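Local coordinates for NS3-like protein (Alongshan virus, PDB 6M40) that probably couples hydrolysis of ATP and other ribonucleoside triphosphates to RNA unwinding, as the helicase part of a longer flavivirus-like viral protein, at residues 167-172 / 303-308. Sequence-based numbering, arbitrary orientation.
Sequences NYPIVD and RREGGY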
ATOM      1  N   ASN A 167      13.913 -11.746   9.938  1.00 89.19           N
ATOM      2  CA  ASN A 167      14.328 -13.130  10.146  1.00 89.59           C
ATOM      3  C   ASN A 167      15.835 -13.224  10.337  1.00 86.59           C
ATOM      4  O   ASN A 167      16.315 -13.799  11.320  1.00 90.35           O
ATOM      5  CB  ASN A 167      13.890 -13.996   8.966  1.00 87.66           C
ATOM      6  CG  ASN A 167      12.401 -14.226   8.941  1.00 90.05           C
ATOM      7  OD1 ASN A 167      11.717 -14.048   9.947  1.00 92.10           O
ATOM      8  ND2 ASN A 167      11.887 -14.634   7.791  1.00 89.26           N
ATOM      9  N   TYR A 168      16.596 -12.680   9.395  1.00 82.74           N
ATOM     10  CA  TYR A 168      18.044 -12.608   9.462  1.00 85.48           C
ATOM     11  C   TYR A 168      18.478 -11.211   9.875  1.00 87.00           C
ATOM     12  O   TYR A 168      17.742 -10.240   9.686  1.00 85.03           O
ATOM     13  CB  TYR A 168      18.661 -12.962   8.103  1.00 83.55           C
ATOM     14  CG  TYR A 168      18.406 -14.384   7.662  1.00 81.82           C
ATOM     15  CD1 TYR A 168      17.202 -14.740   7.072  1.00 81.17           C
ATOM     16  CD2 TYR A 168      19.371 -15.372   7.834  1.00 82.58           C
ATOM     17  CE1 TYR A 168      16.960 -16.037   6.671  1.00 83.93           C
ATOM     18  CE2 TYR A 168      19.137 -16.678   7.432  1.00 81.50           C
ATOM     19  CZ  TYR A 168      17.929 -17.001   6.850  1.00 82.10           C
ATOM     20  OH  TYR A 168      17.673 -18.291   6.444  1.00 77.55           O
ATOM     21  N   PRO A 169      19.674 -11.063  10.441  1.00 91.37           N
ATOM     22  CA  PRO A 169      20.155  -9.719  10.773  1.00 91.23           C
ATOM     23  C   PRO A 169      20.239  -8.847   9.527  1.00 83.70           C
ATOM     24  O   PRO A 169      20.367  -9.329   8.401  1.00 80.63           O
ATOM     25  CB  PRO A 169      21.542  -9.970  11.383  1.00 89.30           C
ATOM     26  CG  PRO A 169      21.958 -11.305  10.842  1.00 91.66           C
ATOM     27  CD  PRO A 169      20.683 -12.098  10.737  1.00 86.30           C
ATOM     28  N   ILE A 170      20.148  -7.538   9.751  1.00 82.54           N
ATOM     29  CA  ILE A 170      20.327  -6.535   8.709  1.00 78.75           C
ATOM     30  C   ILE A 170      21.322  -5.508   9.224  1.00 79.72           C
ATOM     31  O   ILE A 170      21.262  -5.106  10.392  1.00 86.62           O
ATOM     32  CB  ILE A 170      18.995  -5.853   8.330  1.00 80.77           C
ATOM     33  CG1 ILE A 170      17.989  -6.887   7.823  1.00 78.96           C
ATOM     34  CG2 ILE A 170      19.233  -4.780   7.274  1.00 77.63           C
ATOM     35  CD1 ILE A 170      16.601  -6.331   7.599  1.00 77.09           C
ATOM     36  N   VAL A 171      22.234  -5.083   8.355  1.00 79.41           N
ATOM     37  CA  VAL A 171      23.261  -4.109   8.707  1.00 81.20           C
ATOM     38  C   VAL A 171      22.830  -2.758   8.156  1.00 78.54           C
ATOM     39  O   VAL A 171      22.569  -2.620   6.956  1.00 77.55           O
ATOM     40  CB  VAL A 171      24.643  -4.521   8.165  1.00 82.16           C
ATOM     41  CG1 VAL A 171      25.675  -3.441   8.464  1.00 87.35           C
ATOM     42  CG2 VAL A 171      25.063  -5.857   8.761  1.00 82.33           C
ATOM     43  N   ASP A 172      22.771  -1.759   9.029  1.00 78.82           N
ATOM     44  CA  ASP A 172      22.377  -0.407   8.655  1.00 79.67           C
ATOM     45  C   ASP A 172      23.622   0.445   8.472  1.00 80.05           C
ATOM     46  O   ASP A 172      24.420   0.601   9.403  1.00 82.29           O
ATOM     47  CB  ASP A 172      21.464   0.204   9.714  1.00 83.40           C
ATOM     48  CG  ASP A 172      20.139  -0.502   9.800  1.00 79.18           C
ATOM     49  OD1 ASP A 172      19.373  -0.435   8.817  1.00 77.56           O
ATOM     50  OD2 ASP A 172      19.881  -1.151  10.834  1.00 81.55           O
ATOM     51  N   ARG A 303      15.117 -13.828   3.784  1.00 87.02           N
ATOM     52  CA  ARG A 303      15.683 -15.128   3.454  1.00 89.55           C
ATOM     53  C   ARG A 303      17.198 -15.167   3.563  1.00 87.82           C
ATOM     54  O   ARG A 303      17.801 -16.217   3.309  1.00 88.83           O
ATOM     55  CB  ARG A 303      15.283 -15.537   2.031  1.00101.88           C
ATOM     56  CG  ARG A 303      13.790 -15.594   1.775  1.00114.61           C
ATOM     57  CD  ARG A 303      13.512 -16.413   0.524  1.00132.71           C
ATOM     58  NE  ARG A 303      12.574 -15.762  -0.383  1.00143.77           N
ATOM     59  CZ  ARG A 303      12.449 -16.063  -1.672  1.00147.50           C
ATOM     60  NH1 ARG A 303      13.211 -17.004  -2.213  1.00156.08           N
ATOM     61  NH2 ARG A 303      11.568 -15.418  -2.423  1.00148.35           N
ATOM     62  N   ARG A 304      17.830 -14.061   3.937  1.00 84.56           N
ATOM     63  CA  ARG A 304      19.273 -13.940   3.828  1.00 82.49           C
ATOM     64  C   ARG A 304      19.714 -12.716   4.602  1.00 82.57           C
ATOM     65  O   ARG A 304      18.990 -11.717   4.660  1.00 82.84           O
ATOM     66  CB  ARG A 304      19.703 -13.795   2.366  1.00 83.62           C
ATOM     67  CG  ARG A 304      20.510 -14.923   1.817  1.00 87.19           C
ATOM     68  CD  ARG A 304      21.351 -14.418   0.666  1.00 94.02           C
ATOM     69  NE  ARG A 304      20.561 -13.835  -0.416  1.00101.05           N
ATOM     70  CZ  ARG A 304      19.803 -14.540  -1.250  1.00110.44           C
ATOM     71  NH1 ARG A 304      19.704 -15.853  -1.105  1.00112.38           N
ATOM     72  NH2 ARG A 304      19.134 -13.931  -2.220  1.00113.54           N
ATOM     73  N   GLU A 305      20.911 -12.791   5.172  1.00 87.61           N
ATOM     74  CA  GLU A 305      21.567 -11.574   5.622  1.00 90.21           C
ATOM     75  C   GLU A 305      21.442 -10.512   4.537  1.00 84.02           C
ATOM     76  O   GLU A 305      21.417 -10.814   3.337  1.00 80.79           O
ATOM     77  CB  GLU A 305      23.036 -11.839   5.950  1.00 94.57           C
ATOM     78  CG  GLU A 305      23.243 -12.967   6.952  1.00106.56           C
ATOM     79  CD  GLU A 305      23.792 -12.502   8.291  1.00112.77           C
ATOM     80  OE1 GLU A 305      24.154 -11.316   8.427  1.00116.73           O
ATOM     81  OE2 GLU A 305      23.853 -13.331   9.220  1.00124.72           O
ATOM     82  N   GLY A 306      21.316  -9.266   4.959  1.00 76.75           N
ATOM     83  CA  GLY A 306      21.206  -8.185   4.002  1.00 77.29           C
ATOM     84  C   GLY A 306      21.647  -6.882   4.616  1.00 76.19           C
ATOM     85  O   GLY A 306      21.627  -6.710   5.839  1.00 75.21           O
ATOM     86  N   GLY A 307      22.056  -5.961   3.752  1.00 75.26           N
ATOM     87  CA  GLY A 307      22.493  -4.642   4.162  1.00 77.91           C
ATOM     88  C   GLY A 307      21.515  -3.585   3.689  1.00 79.14           C
ATOM     89  O   GLY A 307      20.854  -3.753   2.663  1.00 78.64           O
ATOM     90  N   TYR A 308      21.420  -2.497   4.453  1.00 76.74           N
ATOM     91  CA  TYR A 308      20.480  -1.415   4.180  1.00 72.60           C
ATOM     92  C   TYR A 308      21.227  -0.094   4.173  1.00 72.07           C
ATOM     93  O   TYR A 308      21.828   0.287   5.184  1.00 75.21           O
ATOM     94  CB  TYR A 308      19.361  -1.388   5.224  1.00 75.72           C
ATOM     95  CG  TYR A 308      18.377  -0.247   5.034  1.00 72.44           C
ATOM     96  CD1 TYR A 308      17.569  -0.187   3.909  1.00 70.92           C
ATOM     97  CD2 TYR A 308      18.244   0.759   5.986  1.00 76.41           C
ATOM     98  CE1 TYR A 308      16.669   0.845   3.730  1.00 74.57           C
ATOM     99  CE2 TYR A 308      17.347   1.793   5.815  1.00 75.51           C
ATOM    100  CZ  TYR A 308      16.558   1.830   4.681  1.00 74.42           C
ATOM    101  OH  TYR A 308      15.659   2.855   4.493  1.00 68.50           O
TER
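Two hydrogen bonds between V171 and the backbone of G306 and Y308 join the starts of strands 170-175 and 306-311, a parallel pair in the second RecA-like domain of this NS3-type helicase. V171 N donates to G306 O (3.1 Å), and Y308 N returns a bond to V171 O (2.8 Å), so V171 is held through both its N-H and its C=O, by the residues on either side of its partner G307, the usual pattern of a parallel ladder. The local strand axes approach to 4.6 Å and are inclined to each other by 25°; strand 264-276 pairs with 306-311 as well.

Before the ladder begins, side chains take over the contact. With CG anti to its carbonyl carbon (chi1 -64°), Y168 lays its ring across the 303-305 backbone: R304 N sits over one face, 3.3 Å from CD1. R304 itself reaches D261 and D263 through salt bridges. Between side chains, P169 CG makes a van der Waals contact with both carboxylate oxygens of E305.

Within the strands, I170 CG2 packs on Y308 CB (4.0 Å) on the face that also carries D172. The D172 carboxylate, salt-bridged to R297 of helix 290-297, stands almost perpendicular to the Y308 ring (87°), its OD1 lying at the ring edge, 3.3 Å from Y308 CD2.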